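Local atomic coordinates of Ice-binding protein (Leucosporidium, PDB entry 3UYU), a protein that binds to the surface of ice crystals and inhibits their growth, conferring freeze tolerance with a low thermal hysteresis activity. Residues A[6-11]-A[206-211]; A[88-93]-A[188-193]; A[141-146]-A[168-173]. The protein carries 2 engineered substitutions. One frame throughout, in Å; residues are numbered along the deposited sequence.

Overall arrangement
The chain enters through the loop 6-11, and contact 1 sets that loop against residues 206-211, closing a loop of nearly the whole protein. After the strands up to 67-69 comes helix 76-96, and in contact 2 its residues 88-93 lie across residues 188-193. Contact 3, 141-146 with 168-173, is nested inside the loop closed by contact 2, which itself is nested inside that of contact 1; none of the three cross. Strands 142-146, 169-173, 188-191 and 202-209 are successive parallel neighbours on one side of the right-handed beta-helix. Contact 3 joins two of these rungs, whereas contacts 1 and 2 dock the N-terminal loop and the helix on the same side.

Contact 1: residues A[6-11]-A[206-211]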
# COMPACT_ATOMS: atom_id res chain seq x y z
N VAL A 6 13.66 -5.11 4.21
CA VAL A 6 12.59 -4.21 4.68
C VAL A 6 11.63 -3.88 3.53
O VAL A 6 12.03 -3.29 2.50
CB VAL A 6 13.22 -2.91 5.25
CG1 VAL A 6 12.12 -1.89 5.64
CG2 VAL A 6 14.11 -3.24 6.45
N GLU A 7 10.34 -4.21 3.72
CA GLU A 7 9.35 -4.10 2.69
C GLU A 7 8.85 -2.66 2.62
O GLU A 7 8.32 -2.10 3.59
CB GLU A 7 8.17 -5.07 3.01
CG GLU A 7 7.02 -4.92 2.09
CD GLU A 7 7.44 -5.12 0.61
OE1 GLU A 7 8.14 -6.15 0.37
OE2 GLU A 7 7.16 -4.28 -0.29
N LEU A 8 9.03 -2.06 1.45
CA LEU A 8 8.69 -0.61 1.29
C LEU A 8 7.30 -0.34 0.73
O LEU A 8 6.84 0.81 0.80
CB LEU A 8 9.74 0.10 0.40
CG LEU A 8 11.17 -0.09 0.88
CD1 LEU A 8 12.05 0.60 -0.24
CD2 LEU A 8 11.40 0.58 2.22
N GLY A 9 6.62 -1.35 0.12
CA GLY A 9 5.32 -1.03 -0.43
C GLY A 9 5.40 0.02 -1.51
O GLY A 9 6.39 0.05 -2.36
N VAL A 10 4.48 0.96 -1.47
CA VAL A 10 4.37 1.94 -2.47
C VAL A 10 5.57 2.91 -2.36
O VAL A 10 5.85 3.64 -3.31
CB VAL A 10 3.01 2.72 -2.31
CG1 VAL A 10 2.87 3.85 -3.33
CG2 VAL A 10 1.85 1.72 -2.59
N ALA A 11 6.25 2.92 -1.21
CA ALA A 11 7.35 3.84 -1.05
C ALA A 11 8.54 3.45 -1.94
O ALA A 11 9.43 4.29 -2.16
CB ALA A 11 7.77 3.95 0.41
N ARG A 206 17.11 5.63 -1.74
CA ARG A 206 15.97 6.48 -1.55
C ARG A 206 16.06 7.17 -0.18
O ARG A 206 16.74 6.68 0.72
CB ARG A 206 14.69 5.63 -1.48
CG ARG A 206 14.50 4.69 -2.56
CD ARG A 206 13.27 3.86 -1.98
NE ARG A 206 13.37 2.73 -2.81
CZ ARG A 206 13.04 2.76 -4.08
NH1 ARG A 206 12.55 3.89 -4.65
NH2 ARG A 206 13.18 1.68 -4.82
N VAL A 207 15.33 8.29 -0.07
CA VAL A 207 15.24 9.07 1.16
C VAL A 207 13.76 9.16 1.61
O VAL A 207 12.95 9.71 0.90
CB VAL A 207 15.83 10.48 1.00
CG1 VAL A 207 15.77 11.26 2.32
CG2 VAL A 207 17.31 10.36 0.52
N LEU A 208 13.49 8.58 2.77
CA LEU A 208 12.10 8.48 3.27
C LEU A 208 12.11 9.16 4.62
O LEU A 208 12.62 8.59 5.55
CB LEU A 208 11.67 7.02 3.35
CG LEU A 208 11.83 6.19 2.01
CD1 LEU A 208 11.40 4.76 2.20
CD2 LEU A 208 10.92 6.73 0.92
N SER A 209 11.53 10.37 4.73
CA SER A 209 11.61 11.07 6.02
C SER A 209 10.24 11.38 6.60
O SER A 209 9.37 11.83 5.84
CB SER A 209 12.31 12.42 5.79
OG SER A 209 12.15 13.24 6.97
N GLN A 210 10.09 11.21 7.92
CA GLN A 210 8.83 11.64 8.63
C GLN A 210 8.70 13.12 8.91
O GLN A 210 7.64 13.61 9.41
CB GLN A 210 8.68 10.85 9.90
CG GLN A 210 8.39 9.38 9.52
CD GLN A 210 8.11 8.43 10.68
OE1 GLN A 210 7.55 8.81 11.72
NE2 GLN A 210 8.50 7.17 10.50
N THR A 211 9.71 13.88 8.50
CA THR A 211 9.60 15.37 8.53
C THR A 211 10.05 15.93 7.20
O THR A 211 9.36 15.81 6.23
CB THR A 211 10.29 16.00 9.80
OG1 THR A 211 11.70 15.80 9.79
CG2 THR A 211 9.79 15.43 11.09
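On one flank of the beta-helix, L8 and A11 of the N-terminal loop meet R206 and L208 of strand 202-209. No hydrogen bond crosses the contact; it is made by van der Waals packing, part of it against the arginine arm. L8 divides its two methyls between the partners, CD1 lying 3.6 Å from NE of R206 and CD2 lying 4.2 Å from CD1 of L208. With CG of L208 anti to its own carbonyl carbon (chi1 -55°), the single methyl CD1 packs against both CD2 of L8 and, at 4.1 Å, CB of A11. A11 suits its place because its short side chain lets the loop backbone come close while still giving L208 a methyl to pack on. The R206 arm passes obliquely by L8, CD standing 3.9 Å from O of A11 and NH1 hydrogen-bonded to O of F14. The loop holds its own turn: OE2 of E7 accepts from N of G9 at 3.0 Å, and G9 has a positive phi (62°) that glycine adopts easily. Beyond the strand, R206 and L208 bond to L189 and V207 to A15 and L17, the parallel pairing of coils typical of a right-handed beta-helix.

Contact 2: residues A[88-93]-A[188-193]; sequences ETAYNQ and VLLAKR
Y91 reaches from the helix over the end of strand 188-191 and does most of the touching. Its ring turns an edge to the strand, O of L190 lying near the ring plane 3.5 Å from CE1, while CB of L190 meets CD1 of Y91 at 4.0 Å. Farther along, the hydroxyl OH of Y91 comes within 3.4 Å of CB of K192, so this exposed lysine lends its first methylene to the contact. Just before Y91 in the helix, A90 sets its CB 4.0 Å from CD2 of L190, and the other methyl, CD1 of L190, rests 3.9 Å from O of A90. A small residue at A90 lets the leucine come right up to the helix backbone. The segment 88-93 of helix 76-96 crosses the strand almost perpendicularly, their axes 8.6 Å apart at an angle of 93°; helix 76-96 lies alongside the right-handed beta-helix and covers one of its sides. CG of Y91 stands opposite the backbone N (chi1 179°), a torsion that sends the ring out from the helix, obliquely past L190, toward K192. There the hydroxyl is hydrogen-bonded to NE2 of Q172, on the neighbouring strand 169-173, which fixes the far end of the ring. Around the helix, E88 makes a salt bridge with K19, V6 packs on A90, and OE1 of Q93 accepts from N of E7 in the N-terminal loop.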
# COMPACT_ATOMS: atom_id res chain seq x y z
N GLU A 88 6.18 4.46 6.83
CA GLU A 88 6.16 4.37 8.32
C GLU A 88 6.23 2.88 8.76
O GLU A 88 6.91 2.54 9.76
CB GLU A 88 4.83 4.98 8.85
CG GLU A 88 4.81 6.01 9.85
CD GLU A 88 4.72 7.28 9.10
OE1 GLU A 88 3.79 8.14 9.25
OE2 GLU A 88 5.62 7.35 8.26
N THR A 89 5.47 2.00 8.06
CA THR A 89 5.48 0.59 8.38
C THR A 89 6.94 0.05 8.20
O THR A 89 7.41 -0.69 9.02
CB THR A 89 4.48 -0.13 7.48
OG1 THR A 89 3.17 0.36 7.85
CG2 THR A 89 4.60 -1.67 7.63
N ALA A 90 7.62 0.47 7.15
CA ALA A 90 9.03 0.11 6.94
C ALA A 90 9.96 0.60 8.03
O ALA A 90 10.81 -0.17 8.50
CB ALA A 90 9.51 0.59 5.54
N TYR A 91 9.85 1.87 8.42
CA TYR A 91 10.63 2.40 9.52
C TYR A 91 10.48 1.51 10.75
O TYR A 91 11.44 1.13 11.39
CB TYR A 91 10.16 3.85 9.83
CG TYR A 91 10.91 4.46 10.98
CD1 TYR A 91 12.04 5.23 10.71
CD2 TYR A 91 10.54 4.22 12.31
CE1 TYR A 91 12.78 5.76 11.73
CE2 TYR A 91 11.28 4.78 13.37
CZ TYR A 91 12.40 5.56 13.05
OH TYR A 91 13.16 6.10 14.05
N ASN A 92 9.24 1.18 11.08
CA ASN A 92 8.93 0.36 12.26
C ASN A 92 9.45 -1.05 12.15
O ASN A 92 9.94 -1.62 13.13
CB ASN A 92 7.43 0.40 12.51
CG ASN A 92 6.92 1.77 12.97
OD1 ASN A 92 7.70 2.63 13.49
ND2 ASN A 92 5.61 1.98 12.85
N GLN A 93 9.36 -1.64 10.95
CA GLN A 93 9.90 -2.97 10.72
C GLN A 93 11.40 -2.93 10.98
O GLN A 93 11.93 -3.78 11.67
CB GLN A 93 9.58 -3.46 9.31
CG GLN A 93 10.14 -4.86 9.09
CD GLN A 93 10.01 -5.38 7.66
OE1 GLN A 93 9.86 -4.63 6.72
NE2 GLN A 93 10.19 -6.67 7.49
N VAL A 188 18.78 2.66 1.46
CA VAL A 188 17.48 3.25 1.81
C VAL A 188 17.57 3.97 3.15
O VAL A 188 17.94 3.36 4.16
CB VAL A 188 16.40 2.15 1.84
CG1 VAL A 188 15.05 2.76 2.22
CG2 VAL A 188 16.26 1.49 0.52
N LEU A 189 17.33 5.28 3.18
CA LEU A 189 17.30 6.03 4.44
C LEU A 189 15.87 6.15 4.97
O LEU A 189 15.04 6.71 4.26
CB LEU A 189 17.85 7.41 4.14
CG LEU A 189 18.53 8.25 5.18
CD1 LEU A 189 19.50 7.43 6.13
CD2 LEU A 189 19.34 9.26 4.34
N LEU A 190 15.61 5.51 6.12
CA LEU A 190 14.28 5.60 6.79
C LEU A 190 14.55 6.50 8.00
O LEU A 190 14.98 6.03 9.08
CB LEU A 190 13.80 4.21 7.22
CG LEU A 190 13.52 3.22 6.06
CD1 LEU A 190 13.62 1.76 6.57
CD2 LEU A 190 12.20 3.49 5.59
N ALA A 191 14.28 7.79 7.80
CA ALA A 191 14.56 8.86 8.79
C ALA A 191 13.32 9.30 9.54
O ALA A 191 12.30 9.56 8.92
CB ALA A 191 15.13 10.06 8.08
N LYS A 192 13.45 9.30 10.87
CA LYS A 192 12.37 9.85 11.68
C LYS A 192 12.24 11.36 11.62
O LYS A 192 11.12 11.90 11.76
CB LYS A 192 12.43 9.31 13.11
CG LYS A 192 11.15 9.63 13.85
CD LYS A 192 11.37 9.89 15.28
CE LYS A 192 10.05 9.71 16.04
NZ LYS A 192 9.19 8.78 15.25
N ARG A 193 13.36 12.05 11.45
CA ARG A 193 13.36 13.52 11.48
C ARG A 193 14.07 14.02 10.24
O ARG A 193 13.92 13.44 9.17
CB ARG A 193 14.00 14.02 12.78
CG ARG A 193 13.22 13.51 14.07
CD ARG A 193 13.90 13.99 15.31
NE ARG A 193 12.91 14.53 16.24
CZ ARG A 193 13.22 15.35 17.25
NH1 ARG A 193 14.50 15.69 17.47
NH2 ARG A 193 12.26 15.82 18.06

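Contact 3: residues A[141-146]-A[168-173]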
# COMPACT_ATOMS: atom_id res chain seq x y z
N THR A 141 21.66 -8.92 3.16
CA THR A 141 20.96 -7.76 3.71
C THR A 141 21.63 -7.16 4.94
O THR A 141 22.26 -7.88 5.76
CB THR A 141 19.46 -8.07 4.04
OG1 THR A 141 19.43 -9.29 4.80
CG2 THR A 141 18.66 -8.22 2.77
N TRP A 142 21.50 -5.83 5.04
CA TRP A 142 22.04 -5.05 6.16
C TRP A 142 20.90 -4.14 6.69
O TRP A 142 20.24 -3.49 5.92
CB TRP A 142 23.12 -4.07 5.68
CG TRP A 142 24.45 -4.67 5.29
CD1 TRP A 142 25.60 -4.73 6.06
CD2 TRP A 142 24.79 -5.24 4.01
NE1 TRP A 142 26.63 -5.29 5.32
CE2 TRP A 142 26.17 -5.61 4.07
CE3 TRP A 142 24.08 -5.47 2.82
CZ2 TRP A 142 26.85 -6.22 2.99
CZ3 TRP A 142 24.75 -6.07 1.73
CH2 TRP A 142 26.15 -6.47 1.86
N VAL A 143 20.76 -4.07 8.02
CA VAL A 143 19.90 -3.05 8.63
C VAL A 143 20.65 -2.42 9.76
O VAL A 143 21.25 -3.17 10.57
CB VAL A 143 18.58 -3.66 9.20
CG1 VAL A 143 17.83 -2.59 10.10
CG2 VAL A 143 17.74 -4.19 8.06
N PHE A 144 20.67 -1.09 9.77
CA PHE A 144 21.22 -0.23 10.87
C PHE A 144 20.09 0.36 11.66
O PHE A 144 19.16 0.93 11.09
CB PHE A 144 22.10 0.88 10.26
CG PHE A 144 23.15 0.27 9.34
CD1 PHE A 144 22.83 -0.06 8.01
CD2 PHE A 144 24.35 -0.20 9.86
CE1 PHE A 144 23.79 -0.76 7.19
CE2 PHE A 144 25.30 -0.84 9.07
CZ PHE A 144 25.02 -1.15 7.74
N GLN A 145 20.14 0.13 12.98
CA GLN A 145 19.16 0.71 13.91
C GLN A 145 19.88 1.74 14.77
O GLN A 145 20.76 1.34 15.58
CB GLN A 145 18.57 -0.37 14.81
CG GLN A 145 17.94 -1.56 14.08
CD GLN A 145 17.55 -2.66 15.04
OE1 GLN A 145 18.34 -3.03 15.94
NE2 GLN A 145 16.38 -3.26 14.81
N ILE A 146 19.63 3.01 14.49
CA ILE A 146 20.38 4.12 15.12
C ILE A 146 19.38 4.97 15.90
O ILE A 146 18.52 5.62 15.31
CB ILE A 146 21.08 4.98 14.03
CG1 ILE A 146 22.09 4.10 13.23
CG2 ILE A 146 21.80 6.15 14.66
CD1 ILE A 146 22.59 4.67 11.96
N ASN A 168 19.42 -3.63 -0.75
CA ASN A 168 19.44 -4.52 0.41
C ASN A 168 20.06 -3.89 1.63
O ASN A 168 20.44 -4.65 2.53
CB ASN A 168 20.14 -5.86 0.04
CG ASN A 168 19.34 -6.62 -1.02
OD1 ASN A 168 18.09 -6.54 -1.08
ND2 ASN A 168 20.09 -7.35 -1.91
N ILE A 169 20.21 -2.55 1.66
CA ILE A 169 20.88 -1.81 2.76
C ILE A 169 19.84 -0.81 3.26
O ILE A 169 19.36 0.04 2.47
CB ILE A 169 22.16 -1.06 2.24
CG1 ILE A 169 23.24 -2.10 1.76
CG2 ILE A 169 22.72 -0.18 3.29
CD1 ILE A 169 24.44 -1.42 0.98
N ALA A 170 19.46 -0.93 4.54
CA ALA A 170 18.47 0.00 5.13
C ALA A 170 18.97 0.60 6.41
O ALA A 170 19.48 -0.13 7.27
CB ALA A 170 17.15 -0.73 5.38
N PHE A 171 18.84 1.93 6.52
CA PHE A 171 19.25 2.66 7.71
C PHE A 171 18.04 3.24 8.37
O PHE A 171 17.37 4.13 7.81
CB PHE A 171 20.18 3.83 7.29
CG PHE A 171 21.63 3.44 6.98
CD1 PHE A 171 22.62 3.63 7.95
CD2 PHE A 171 21.99 2.96 5.70
CE1 PHE A 171 23.99 3.31 7.70
CE2 PHE A 171 23.36 2.60 5.44
CZ PHE A 171 24.34 2.80 6.41
N GLN A 172 17.77 2.80 9.59
CA GLN A 172 16.65 3.41 10.36
C GLN A 172 17.28 4.36 11.37
O GLN A 172 18.10 3.91 12.16
CB GLN A 172 15.91 2.28 11.09
CG GLN A 172 14.87 2.79 12.20
CD GLN A 172 15.51 2.92 13.56
OE1 GLN A 172 16.16 1.98 14.05
NE2 GLN A 172 15.28 4.08 14.23
N VAL A 173 16.90 5.64 11.29
CA VAL A 173 17.59 6.64 12.12
C VAL A 173 16.56 7.48 12.88
O VAL A 173 15.70 8.11 12.30
CB VAL A 173 18.37 7.58 11.22
CG1 VAL A 173 19.19 8.60 12.02
CG2 VAL A 173 19.30 6.79 10.19
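The rings of F144 and F171 form an offset stack, centroids 4.2 Å apart and planes inclined by 15°. CD1 of F144 lies over the centre of the F171 ring, while CE1 of F171 sits over the F144 face toward its rim. At the edge of F144, near its plane, are O of A170 and the methyl CG2 of I169, the latter 4.1 Å from CE1; at the edge of F171 lies CD1 of I146, 4.1 Å from CD1 of the ring. W142 has O of N168 in its plane at the edge, and its CE3 meets CG1 of I169 at 3.6 Å. These are neighbouring rungs of the right-handed beta-helix, where in-register parallel strands set F144 above F171 and Q145 above Q172. F144 also meets the ring of Y120, and F171 that of F185, the latter pair steeply inclined. With an alanine at F171 the covered face of F144 would probably lose its partner, leaving that ring freer to turn and I146 without the edge it rests on. Both phenylalanines carry CG anti to the carbonyl carbon (chi1 -53° in F144), which sends their rings the same way, side by side.

The apolar residues W142, F144, I146, I169, F171 and V173 share one face, while V143, Q145, A170 and Q172 share the other. Five backbone hydrogen bonds join the strands, from N of W142 to O of N168 (3.0 Å) through to N of I146 and O of Q172 (2.9 Å). Q145 uses NE2 for A94 O and F97 O, at the end of helix 76-96. Bent at chi2 (-91°), Q172 leans across to the neighbouring strand, its NE2 held by OH of Y91 and its OE1 3.3 Å from CA of Q145.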